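Local coordinates for probable sugar ABC transporter, sugar-binding protein (Streptococcus pneumoniae, PDB 2W7Y) that binds blood group A-trisaccharide and, as the solute-binding component of a probable sugar ABC transporter, probably delivers such glycans for uptake, at residues Asn108-Leu112 with Ala113-Gln117; Glu98-Asp101 with Val102-Leu105; Phe277-Gly280 with Val281-Gly285; Lys339-Phe342 with Glu343-Ala347. One frame throughout, in Å; residues are numbered along the deposited sequence.

How the contacts relate
Contacts 1 and 3 both reach the N-acetylgalactosamine unit of the bound trisaccharide, though their centres lie 27 Å apart: contact 1 brings the backbone of Asn108 to its acetamido methyl, and contact 3 brings Asn279 and Trp282 to its hydroxymethyl. Contact 4 joins contact 3 directly, Trp282 CB lying 4.1 Å from Ala347 CB, and Ala347 also touches the galactose. Contact 2 is farther from the sugar, with the Ile103 side chain about 9 Å from the fucose. Contact 2 packs against contact 1 through Leu105 CD1 and Val110 CG2, 3.7 Å apart. Contacts 2 and 4 do not touch; their nearest atoms are about 8 Å apart.

Contact 1 of 4, residues Asn108-Leu112 with Ala113-Gln117; sequences NAVSL and AAIEQ. With A2G (2-acetamido-2-deoxy-alpha-D-galactopyranose), chain C.
Ser111 caps the N-terminus of helix 112-116 through its hydroxyl, which accepts from Ala114 N at an OG to N distance of 3.2 Å and an N-H...O angle of 147°. The torsion that carries OG opposite the backbone N and beside the carbonyl carbon (chi1 170°) makes it face Ala114 N, which also bonds weakly to Ser111 O.

Backbone bonds continue the turn. Glu116 N donates to Leu112 O at 3.1 Å, the i to i+4 step of an alpha-helix, whereas Ser111 O receives a second weak bond from Ile115 N.

The apolar contact is mainly Val110 with Ile115: CG1 of the valine meets CD1 of the isoleucine at 3.8 Å, the two side chains crossing at about a right angle and bridging the cap from before it to the first turn. Ala114 CB adds a smaller touch, 3.7 Å from Ser111 CB.

At the other end of the loop, Asn108 N lies 3.4 Å from the acetamido methyl C8 of the N-acetylgalactosamine, so the approach to this helix also borders the glycan pocket. Among its neighbours, the cap leans on helix 86-94 through Ser111 against Asn91 and Val94, while Val110 packs on Leu105, just past strand 102-104, and Ile115 rests on Tyr150.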
loop_
_atom_site.group_PDB
_atom_site.type_symbol
_atom_site.label_atom_id
_atom_site.label_comp_id
_atom_site.label_asym_id
_atom_site.label_seq_id
_atom_site.Cartn_x
_atom_site.Cartn_y
_atom_site.Cartn_z
ATOM N N ASN A 108 3.145 -3.856 -4.596
ATOM C CA ASN A 108 2.468 -4.678 -5.598
ATOM C C ASN A 108 2.585 -6.160 -5.284
ATOM O O ASN A 108 3.592 -6.601 -4.744
ATOM C CB ASN A 108 3.012 -4.397 -7.002
ATOM C CG ASN A 108 2.672 -3.002 -7.497
ATOM O OD1 ASN A 108 3.562 -2.180 -7.731
ATOM N ND2 ASN A 108 1.383 -2.730 -7.661
ATOM N N ALA A 109 1.547 -6.921 -5.618
ATOM C CA ALA A 109 1.524 -8.356 -5.342
ATOM C C ALA A 109 2.356 -9.133 -6.354
ATOM O O ALA A 109 2.461 -8.737 -7.522
ATOM C CB ALA A 109 0.091 -8.875 -5.320
ATOM N N VAL A 110 2.947 -10.232 -5.893
ATOM C CA VAL A 110 3.657 -11.171 -6.764
ATOM C C VAL A 110 2.667 -11.820 -7.728
ATOM O O VAL A 110 1.513 -12.089 -7.368
ATOM C CB VAL A 110 4.422 -12.262 -5.951
ATOM C CG1 VAL A 110 5.118 -13.260 -6.869
ATOM C CG2 VAL A 110 5.451 -11.621 -5.031
ATOM N N SER A 111 3.117 -12.040 -8.960
ATOM C CA SER A 111 2.343 -12.777 -9.950
ATOM C C SER A 111 2.048 -14.183 -9.432
ATOM O O SER A 111 2.950 -14.880 -8.958
ATOM C CB SER A 111 3.113 -12.853 -11.267
ATOM O OG SER A 111 2.493 -13.752 -12.168
ATOM N N LEU A 112 0.780 -14.581 -9.509
ATOM C CA LEU A 112 0.361 -15.925 -9.110
ATOM C C LEU A 112 0.847 -16.980 -10.104
ATOM O O LEU A 112 1.105 -18.124 -9.725
ATOM C CB LEU A 112 -1.160 -15.993 -8.941
ATOM C CG LEU A 112 -1.811 -15.169 -7.813
ATOM C CD1 LEU A 112 -3.333 -15.302 -7.870
ATOM C CD2 LEU A 112 -1.297 -15.562 -6.427
ATOM N N ALA A 113 0.970 -16.581 -11.369
ATOM C CA ALA A 113 1.538 -17.424 -12.419
ATOM C C ALA A 113 3.034 -17.666 -12.209
ATOM O O ALA A 113 3.550 -18.723 -12.567
ATOM C CB ALA A 113 1.288 -16.804 -13.788
ATOM N N ALA A 114 3.725 -16.681 -11.637
ATOM C CA ALA A 114 5.146 -16.805 -11.320
ATOM C C ALA A 114 5.382 -17.840 -10.216
ATOM O O ALA A 114 6.333 -18.627 -10.283
ATOM C CB ALA A 114 5.722 -15.465 -10.925
ATOM N N ILE A 115 4.505 -17.832 -9.213
ATOM C CA ILE A 115 4.561 -18.795 -8.116
ATOM C C ILE A 115 4.234 -20.221 -8.589
ATOM O O ILE A 115 4.901 -21.175 -8.178
ATOM C CB ILE A 115 3.654 -18.355 -6.934
ATOM C CG1 ILE A 115 4.240 -17.107 -6.259
ATOM C CG2 ILE A 115 3.470 -19.491 -5.922
ATOM C CD1 ILE A 115 3.221 -16.273 -5.513
ATOM N N GLU A 116 3.234 -20.357 -9.463
ATOM C CA GLU A 116 2.840 -21.667 -10.007
ATOM C C GLU A 116 3.958 -22.292 -10.855
ATOM O O GLU A 116 4.152 -23.512 -10.845
ATOM C CB GLU A 116 1.528 -21.571 -10.816
ATOM C CG GLU A 116 1.718 -21.392 -12.333
ATOM C CD GLU A 116 0.424 -21.156 -13.114
ATOM O OE1 GLU A 116 -0.663 -21.546 -12.630
ATOM O OE2 GLU A 116 0.509 -20.589 -14.233
ATOM N N GLN A 117 4.684 -21.443 -11.581
ATOM C CA GLN A 117 5.776 -21.875 -12.447
ATOM C C GLN A 117 7.104 -21.885 -11.695
ATOM O O GLN A 117 8.155 -22.142 -12.292
ATOM C CB GLN A 117 5.889 -20.944 -13.658
ATOM C CG GLN A 117 4.807 -21.108 -14.710
ATOM C CD GLN A 117 4.922 -20.079 -15.823
ATOM O OE1 GLN A 117 3.972 -19.348 -16.103
ATOM N NE2 GLN A 117 6.087 -20.013 -16.459
HETATM O O5 A2G C . 1.359 4.200 -2.547
HETATM C C1 A2G C . 1.700 2.803 -2.760
HETATM C C2 A2G C . 0.784 2.262 -3.846
HETATM N N2 A2G C . 1.090 0.864 -4.151
HETATM C C3 A2G C . 0.982 3.074 -5.134
HETATM O O3 A2G C . 0.200 2.518 -6.193
HETATM C C4 A2G C . 0.645 4.546 -4.896
HETATM O O4 A2G C . -0.745 4.691 -4.577
HETATM C C5 A2G C . 1.503 5.065 -3.735
HETATM C C6 A2G C . 1.165 6.511 -3.378
HETATM O O6 A2G C . 1.914 6.878 -2.218
HETATM C C7 A2G C . 0.157 -0.081 -4.132
HETATM O O7 A2G C . -1.023 0.105 -3.835
HETATM C C8 A2G C . 0.668 -1.471 -4.502
#

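Contact 2 of 4, residues Glu98-Asp101 with Val102-Leu105; sequences EFPD and VIDL
Pro100 and Ile103 form the close part of this contact, with Pro100 CG 3.8 Å from Ile103 CG2. That methyl sits between the backbone N and the carbonyl carbon of its own residue, while CG1 takes the position opposite the N (chi1 -172°); the branching thus turns CG2 toward the CG corner of the proline ring. Phe99 adds a second apolar approach, as its CE2 comes within 4.1 Å of the same methyl, the two side chains lying nearly perpendicular. The proline also packs on the aromatic ring, its CD standing 3.4 Å above one face, toward the rim.

The segment is the entry to strand 102-104, which lies in a mixed four-stranded sheet, parallel to strand 39-44 and antiparallel to strand 311-313. Phe99 in the loop reaches Met90 and Ile103 in the strand reaches Ile89 of helix 86-94.

Packing is looser at Asp101, which is partly exposed: its carboxylate turns from residues 102-105, with CG opposite the carbonyl carbon (chi1 -69°), and is held elsewhere. There OD1 accepts from Glu41 N and forms a salt bridge with Lys321 NZ. Val102 is a separate case, for its CB points away from the preceding residues and its side chain is buried against Phe42.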
loop_
_atom_site.group_PDB
_atom_site.type_symbol
_atom_site.label_atom_id
_atom_site.label_comp_id
_atom_site.label_asym_id
_atom_site.label_seq_id
_atom_site.Cartn_x
_atom_site.Cartn_y
_atom_site.Cartn_z
ATOM N N GLU A 98 10.207 -16.542 -17.398
ATOM C CA GLU A 98 11.365 -15.940 -16.739
ATOM C C GLU A 98 10.952 -15.031 -15.574
ATOM O O GLU A 98 9.765 -14.891 -15.266
ATOM C CB GLU A 98 12.221 -15.181 -17.764
ATOM C CG GLU A 98 12.833 -16.076 -18.844
ATOM C CD GLU A 98 13.448 -15.302 -19.996
ATOM O OE1 GLU A 98 13.613 -15.898 -21.083
ATOM O OE2 GLU A 98 13.770 -14.107 -19.826
ATOM N N PHE A 99 11.938 -14.432 -14.918
ATOM C CA PHE A 99 11.691 -13.500 -13.826
ATOM C C PHE A 99 12.850 -12.505 -13.752
ATOM O O PHE A 99 13.996 -12.880 -14.020
ATOM C CB PHE A 99 11.526 -14.254 -12.498
ATOM C CG PHE A 99 10.704 -13.516 -11.477
ATOM C CD1 PHE A 99 9.313 -13.461 -11.587
ATOM C CD2 PHE A 99 11.317 -12.871 -10.404
ATOM C CE1 PHE A 99 8.550 -12.776 -10.648
ATOM C CE2 PHE A 99 10.563 -12.178 -9.461
ATOM C CZ PHE A 99 9.178 -12.131 -9.583
ATOM N N PRO A 100 12.557 -11.226 -13.422
ATOM C CA PRO A 100 13.643 -10.266 -13.193
ATOM C C PRO A 100 14.526 -10.738 -12.046
ATOM O O PRO A 100 14.008 -11.213 -11.030
ATOM C CB PRO A 100 12.904 -8.976 -12.806
ATOM C CG PRO A 100 11.530 -9.412 -12.404
ATOM C CD PRO A 100 11.233 -10.602 -13.259
ATOM N N ASP A 101 15.845 -10.631 -12.211
ATOM C CA ASP A 101 16.792 -11.109 -11.194
ATOM C C ASP A 101 16.343 -10.718 -9.785
ATOM O O ASP A 101 16.160 -11.576 -8.922
ATOM C CB ASP A 101 18.205 -10.591 -11.472
ATOM C CG ASP A 101 18.830 -11.204 -12.715
ATOM O OD1 ASP A 101 19.885 -10.689 -13.145
ATOM O OD2 ASP A 101 18.288 -12.194 -13.262
ATOM N N VAL A 102 16.168 -9.416 -9.570
ATOM C CA VAL A 102 15.639 -8.876 -8.318
ATOM C C VAL A 102 14.672 -7.762 -8.690
ATOM O O VAL A 102 14.983 -6.932 -9.546
ATOM C CB VAL A 102 16.762 -8.294 -7.403
ATOM C CG1 VAL A 102 16.181 -7.737 -6.090
ATOM C CG2 VAL A 102 17.834 -9.335 -7.103
ATOM N N ILE A 103 13.492 -7.758 -8.075
ATOM C CA ILE A 103 12.565 -6.639 -8.228
ATOM C C ILE A 103 11.971 -6.223 -6.884
ATOM O O ILE A 103 11.577 -7.076 -6.090
ATOM C CB ILE A 103 11.457 -6.914 -9.298
ATOM C CG1 ILE A 103 10.625 -5.646 -9.568
ATOM C CG2 ILE A 103 10.590 -8.124 -8.908
ATOM C CD1 ILE A 103 9.910 -5.625 -10.909
ATOM N N ASP A 104 11.957 -4.917 -6.627
ATOM C CA ASP A 104 11.211 -4.352 -5.509
ATOM C C ASP A 104 9.838 -3.946 -6.022
ATOM O O ASP A 104 9.693 -2.973 -6.765
ATOM C CB ASP A 104 11.942 -3.158 -4.872
ATOM C CG ASP A 104 11.109 -2.464 -3.785
ATOM O OD1 ASP A 104 11.293 -1.242 -3.592
ATOM O OD2 ASP A 104 10.264 -3.125 -3.133
ATOM N N LEU A 105 8.836 -4.713 -5.611
ATOM C CA LEU A 105 7.478 -4.563 -6.104
ATOM C C LEU A 105 6.745 -3.368 -5.502
ATOM O O LEU A 105 5.700 -2.970 -6.011
ATOM C CB LEU A 105 6.696 -5.859 -5.882
ATOM C CG LEU A 105 7.081 -7.008 -6.819
ATOM C CD1 LEU A 105 6.359 -8.274 -6.418
ATOM C CD2 LEU A 105 6.768 -6.641 -8.275
#

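Contact 3 of 4, residues Phe277-Gly280 with Val281-Gly285; sequences FFNG and VWASG. With GAL (beta-D-galactopyranose), chain B; A2G (2-acetamido-2-deoxy-alpha-D-galactopyranose), chain C.
Asn279 and Trp282 converge on one hydroxyl of the N-acetylgalactosamine in the glycan pocket, at the turn that leads from strand 276-277 into helix 284-287 through a short 3-10 segment. Asn279 ND2 donates to its O6 at 2.9 Å, nearly straight at 163°. Trp282 NE1 reaches the same O6, also at 2.9 Å and in the plane of the ring; its further bond to the ring oxygen O5 is weak. Two N-H groups therefore grip a single sugar oxygen, while O6 has a weak bond back to Asn279 OD1.

The galactose lies over one face of the indole, its C5 3.5 Å above the plane and offset toward the rim, a stacking arrangement familiar in carbohydrate recognition. Gly280 CA lies over the opposite face, in a CH-pi contact 3.4 Å from the centroid of the six-membered ring. Trp282 CG, set between its backbone N and carbonyl carbon (chi1 55°), places the indole there, 85° from the Asn279 amide plane.

Farther out, Gly280 N bonds weakly to Asn279 OD1, Phe157 meets Trp282 edge-to-face, and Trp162 NE1 bonds to Gly280 O. That carbonyl also accepts from Ala283 N, closing the turn. Val281 O takes two donors from Ser284, the backbone N and the hydroxyl OG, the latter at 2.7 Å and in the carbonyl plane.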
loop_
_atom_site.group_PDB
_atom_site.type_symbol
_atom_site.label_atom_id
_atom_site.label_comp_id
_atom_site.label_asym_id
_atom_site.label_seq_id
_atom_site.Cartn_x
_atom_site.Cartn_y
_atom_site.Cartn_z
ATOM N N PHE A 277 -7.635 12.321 2.014
ATOM C CA PHE A 277 -6.666 11.690 1.128
ATOM C C PHE A 277 -6.365 10.296 1.643
ATOM O O PHE A 277 -5.765 10.135 2.703
ATOM C CB PHE A 277 -5.390 12.542 1.075
ATOM C CG PHE A 277 -4.331 12.028 0.136
ATOM C CD1 PHE A 277 -4.649 11.628 -1.160
ATOM C CD2 PHE A 277 -3.003 11.986 0.540
ATOM C CE1 PHE A 277 -3.661 11.169 -2.026
ATOM C CE2 PHE A 277 -2.007 11.534 -0.319
ATOM C CZ PHE A 277 -2.336 11.121 -1.605
ATOM N N PHE A 278 -6.801 9.289 0.896
ATOM C CA PHE A 278 -6.583 7.901 1.282
ATOM C C PHE A 278 -5.211 7.416 0.812
ATOM O O PHE A 278 -5.063 6.917 -0.308
ATOM C CB PHE A 278 -7.709 6.995 0.750
ATOM C CG PHE A 278 -9.097 7.506 1.048
ATOM C CD1 PHE A 278 -9.584 7.521 2.351
ATOM C CD2 PHE A 278 -9.915 7.971 0.026
ATOM C CE1 PHE A 278 -10.863 7.998 2.636
ATOM C CE2 PHE A 278 -11.195 8.445 0.299
ATOM C CZ PHE A 278 -11.671 8.466 1.608
ATOM N N ASN A 279 -4.210 7.600 1.670
ATOM C CA ASN A 279 -2.858 7.102 1.416
ATOM C C ASN A 279 -2.177 6.682 2.721
ATOM O O ASN A 279 -2.638 7.036 3.807
ATOM C CB ASN A 279 -2.017 8.135 0.658
ATOM C CG ASN A 279 -0.869 7.503 -0.122
ATOM O OD1 ASN A 279 -0.800 6.280 -0.264
ATOM N ND2 ASN A 279 0.039 8.336 -0.625
ATOM N N GLY A 280 -1.091 5.917 2.602
ATOM C CA GLY A 280 -0.406 5.351 3.762
ATOM C C GLY A 280 0.439 6.322 4.562
ATOM O O GLY A 280 0.513 7.507 4.239
ATOM N N VAL A 281 1.079 5.804 5.608
ATOM C CA VAL A 281 1.903 6.609 6.514
ATOM C C VAL A 281 3.109 7.230 5.805
ATOM O O VAL A 281 3.597 8.289 6.202
ATOM C CB VAL A 281 2.366 5.800 7.769
ATOM C CG1 VAL A 281 1.168 5.328 8.582
ATOM C CG2 VAL A 281 3.256 4.615 7.383
ATOM N N TRP A 282 3.564 6.564 4.743
ATOM C CA TRP A 282 4.714 6.991 3.951
ATOM C C TRP A 282 4.511 8.348 3.270
ATOM O O TRP A 282 5.465 8.936 2.762
ATOM C CB TRP A 282 5.054 5.915 2.915
ATOM C CG TRP A 282 3.890 5.536 2.030
ATOM C CD1 TRP A 282 3.505 6.157 0.877
ATOM C CD2 TRP A 282 2.965 4.456 2.231
ATOM N NE1 TRP A 282 2.406 5.531 0.347
ATOM C CE2 TRP A 282 2.049 4.487 1.158
ATOM C CE3 TRP A 282 2.823 3.462 3.211
ATOM C CZ2 TRP A 282 1.010 3.560 1.034
ATOM C CZ3 TRP A 282 1.789 2.544 3.085
ATOM C CH2 TRP A 282 0.897 2.601 2.007
ATOM N N ALA A 283 3.272 8.841 3.278
ATOM C CA ALA A 283 2.927 10.153 2.719
ATOM C C ALA A 283 3.383 11.323 3.595
ATOM O O ALA A 283 3.333 12.479 3.171
ATOM C CB ALA A 283 1.426 10.240 2.471
ATOM N N SER A 284 3.838 11.004 4.805
ATOM C CA SER A 284 4.185 11.986 5.839
ATOM C C SER A 284 5.137 13.101 5.412
ATOM O O SER A 284 4.942 14.254 5.797
ATOM C CB SER A 284 4.750 11.272 7.063
ATOM O OG SER A 284 3.739 10.531 7.703
ATOM N N GLY A 285 6.161 12.755 4.634
ATOM C CA GLY A 285 7.132 13.731 4.139
ATOM C C GLY A 285 6.539 14.795 3.233
ATOM O O GLY A 285 6.989 15.946 3.234
HETATM C C1 GAL B . 6.432 3.421 -1.655
HETATM C C2 GAL B . 5.318 3.077 -2.644
HETATM C C3 GAL B . 3.969 2.968 -1.926
HETATM C C4 GAL B . 4.058 2.095 -0.669
HETATM C C5 GAL B . 5.210 2.603 0.210
HETATM C C6 GAL B . 5.401 1.818 1.510
HETATM O O1 GAL B . 7.677 3.240 -2.291
HETATM O O2 GAL B . 5.273 4.094 -3.624
HETATM O O3 GAL B . 2.991 2.479 -2.815
HETATM O O4 GAL B . 4.249 0.754 -1.054
HETATM O O5 GAL B . 6.417 2.570 -0.528
HETATM O O6 GAL B . 6.087 2.632 2.443
HETATM O O5 A2G C . 1.359 4.200 -2.547
HETATM C C1 A2G C . 1.700 2.803 -2.760
HETATM C C2 A2G C . 0.784 2.262 -3.846
HETATM N N2 A2G C . 1.090 0.864 -4.151
HETATM C C3 A2G C . 0.982 3.074 -5.134
HETATM O O3 A2G C . 0.200 2.518 -6.193
HETATM C C4 A2G C . 0.645 4.546 -4.896
HETATM O O4 A2G C . -0.745 4.691 -4.577
HETATM C C5 A2G C . 1.503 5.065 -3.735
HETATM C C6 A2G C . 1.165 6.511 -3.378
HETATM O O6 A2G C . 1.914 6.878 -2.218
HETATM C C7 A2G C . 0.157 -0.081 -4.132
HETATM O O7 A2G C . -1.023 0.105 -3.835
HETATM C C8 A2G C . 0.668 -1.471 -4.502
#

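Contact 4 of 4, residues Lys339-Phe342 with Glu343-Ala347; sequences KVIF and EKVGA
The Phe342 ring has Ala347 O at its edge, near the ring plane and 3.5 Å from CD1, while Glu343 N approaches obliquely. CG of the phenylalanine stands opposite its backbone N (chi1 -177°), and this sets the ring beside the returning chain. The same carbonyl of Ala347 receives a CA-H...O contact from Phe342 CA, with an angle at the hydrogen of 163°. Leu359, Leu371 and Ile375 of helices 356-361 and 366-379 also pack against Phe342.

The carboxylate of Glu343 runs alongside Lys339, both chains extended and pointing the same way. Contact is made by the lysine's methylene chain, CE of Lys339 lying 3.6 Å from OE2 of Glu343, whereas Lys339 NZ stays 4.8 Å from that oxygen and makes no salt bridge.

Backbone bonds end the helix. Glu343 N donates to Lys339 O at 2.9 Å, and Val340 O then accepts twice: from Lys344 N and from Val345 N, the latter at 3.0 Å and nearly along the C=O axis. The i to i+5 bond marks the widening of the last turn. Beyond it Ala347 touches the galactose. A water donates to Phe342 O at 2.6 Å and weakly to Glu343 O.

Val340 O is thus paired twice and Phe342 O is met by water, while the charge of Glu343 is probably eased somewhat by Lys339, whose NZ is not in contact with it.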
loop_
_atom_site.group_PDB
_atom_site.type_symbol
_atom_site.label_atom_id
_atom_site.label_comp_id
_atom_site.label_asym_id
_atom_site.label_seq_id
_atom_site.Cartn_x
_atom_site.Cartn_y
_atom_site.Cartn_z
ATOM N N LYS A 339 16.753 2.137 10.007
ATOM C CA LYS A 339 16.779 3.436 10.676
ATOM C C LYS A 339 16.696 4.561 9.645
ATOM O O LYS A 339 16.028 5.568 9.866
ATOM C CB LYS A 339 18.038 3.583 11.534
ATOM C CG LYS A 339 18.042 4.827 12.416
ATOM C CD LYS A 339 19.247 4.874 13.325
ATOM C CE LYS A 339 19.151 6.060 14.275
ATOM N NZ LYS A 339 20.220 6.022 15.309
ATOM N N VAL A 340 17.373 4.372 8.515
ATOM C CA VAL A 340 17.283 5.297 7.382
ATOM C C VAL A 340 15.886 5.239 6.761
ATOM O O VAL A 340 15.336 6.271 6.380
ATOM C CB VAL A 340 18.376 5.015 6.314
ATOM C CG1 VAL A 340 18.243 5.967 5.131
ATOM C CG2 VAL A 340 19.768 5.125 6.931
ATOM N N ILE A 341 15.318 4.033 6.679
ATOM C CA ILE A 341 13.948 3.839 6.188
ATOM C C ILE A 341 12.934 4.647 7.003
ATOM O O ILE A 341 12.006 5.203 6.437
ATOM C CB ILE A 341 13.530 2.328 6.126
ATOM C CG1 ILE A 341 14.385 1.538 5.113
ATOM C CG2 ILE A 341 12.037 2.175 5.830
ATOM C CD1 ILE A 341 14.213 1.927 3.637
ATOM N N PHE A 342 13.120 4.727 8.318
ATOM C CA PHE A 342 12.235 5.535 9.163
ATOM C C PHE A 342 12.560 7.035 9.161
ATOM O O PHE A 342 11.660 7.859 9.018
ATOM C CB PHE A 342 12.182 4.993 10.601
ATOM C CG PHE A 342 11.239 5.749 11.496
ATOM C CD1 PHE A 342 9.863 5.667 11.309
ATOM C CD2 PHE A 342 11.726 6.558 12.518
ATOM C CE1 PHE A 342 8.992 6.377 12.125
ATOM C CE2 PHE A 342 10.860 7.266 13.340
ATOM C CZ PHE A 342 9.492 7.179 13.142
ATOM N N GLU A 343 13.839 7.381 9.312
ATOM C CA GLU A 343 14.257 8.776 9.533
ATOM C C GLU A 343 14.399 9.633 8.269
ATOM O O GLU A 343 13.997 10.797 8.266
ATOM C CB GLU A 343 15.560 8.830 10.339
ATOM C CG GLU A 343 15.448 8.325 11.772
ATOM C CD GLU A 343 16.693 8.607 12.594
ATOM O OE1 GLU A 343 16.554 8.877 13.806
ATOM O OE2 GLU A 343 17.814 8.565 12.037
ATOM N N LYS A 344 14.995 9.072 7.217
ATOM C CA LYS A 344 15.212 9.797 5.960
ATOM C C LYS A 344 14.072 9.551 4.978
ATOM O O LYS A 344 13.473 10.494 4.454
ATOM C CB LYS A 344 16.553 9.411 5.331
ATOM C CG LYS A 344 17.699 10.353 5.656
ATOM C CD LYS A 344 18.241 10.138 7.059
ATOM C CE LYS A 344 19.151 11.282 7.478
ATOM N NZ LYS A 344 18.418 12.579 7.558
ATOM N N VAL A 345 13.803 8.277 4.716
ATOM C CA VAL A 345 12.593 7.861 4.033
ATOM C C VAL A 345 11.521 7.978 5.104
ATOM O O VAL A 345 11.702 7.491 6.215
ATOM C CB VAL A 345 12.699 6.389 3.557
ATOM C CG1 VAL A 345 11.444 5.965 2.805
ATOM C CG2 VAL A 345 13.962 6.176 2.717
ATOM N N GLY A 346 10.420 8.649 4.813
ATOM C CA GLY A 346 9.409 8.811 5.857
ATOM C C GLY A 346 8.435 7.653 5.857
ATOM O O GLY A 346 7.244 7.858 5.677
ATOM N N ALA A 347 8.945 6.438 6.053
ATOM C CA ALA A 347 8.122 5.230 5.985
ATOM C C ALA A 347 8.225 4.353 7.233
ATOM O O ALA A 347 9.107 4.552 8.071
ATOM C CB ALA A 347 8.470 4.436 4.741
HETATM O O HOH W 1 10.825 10.265 9.298
#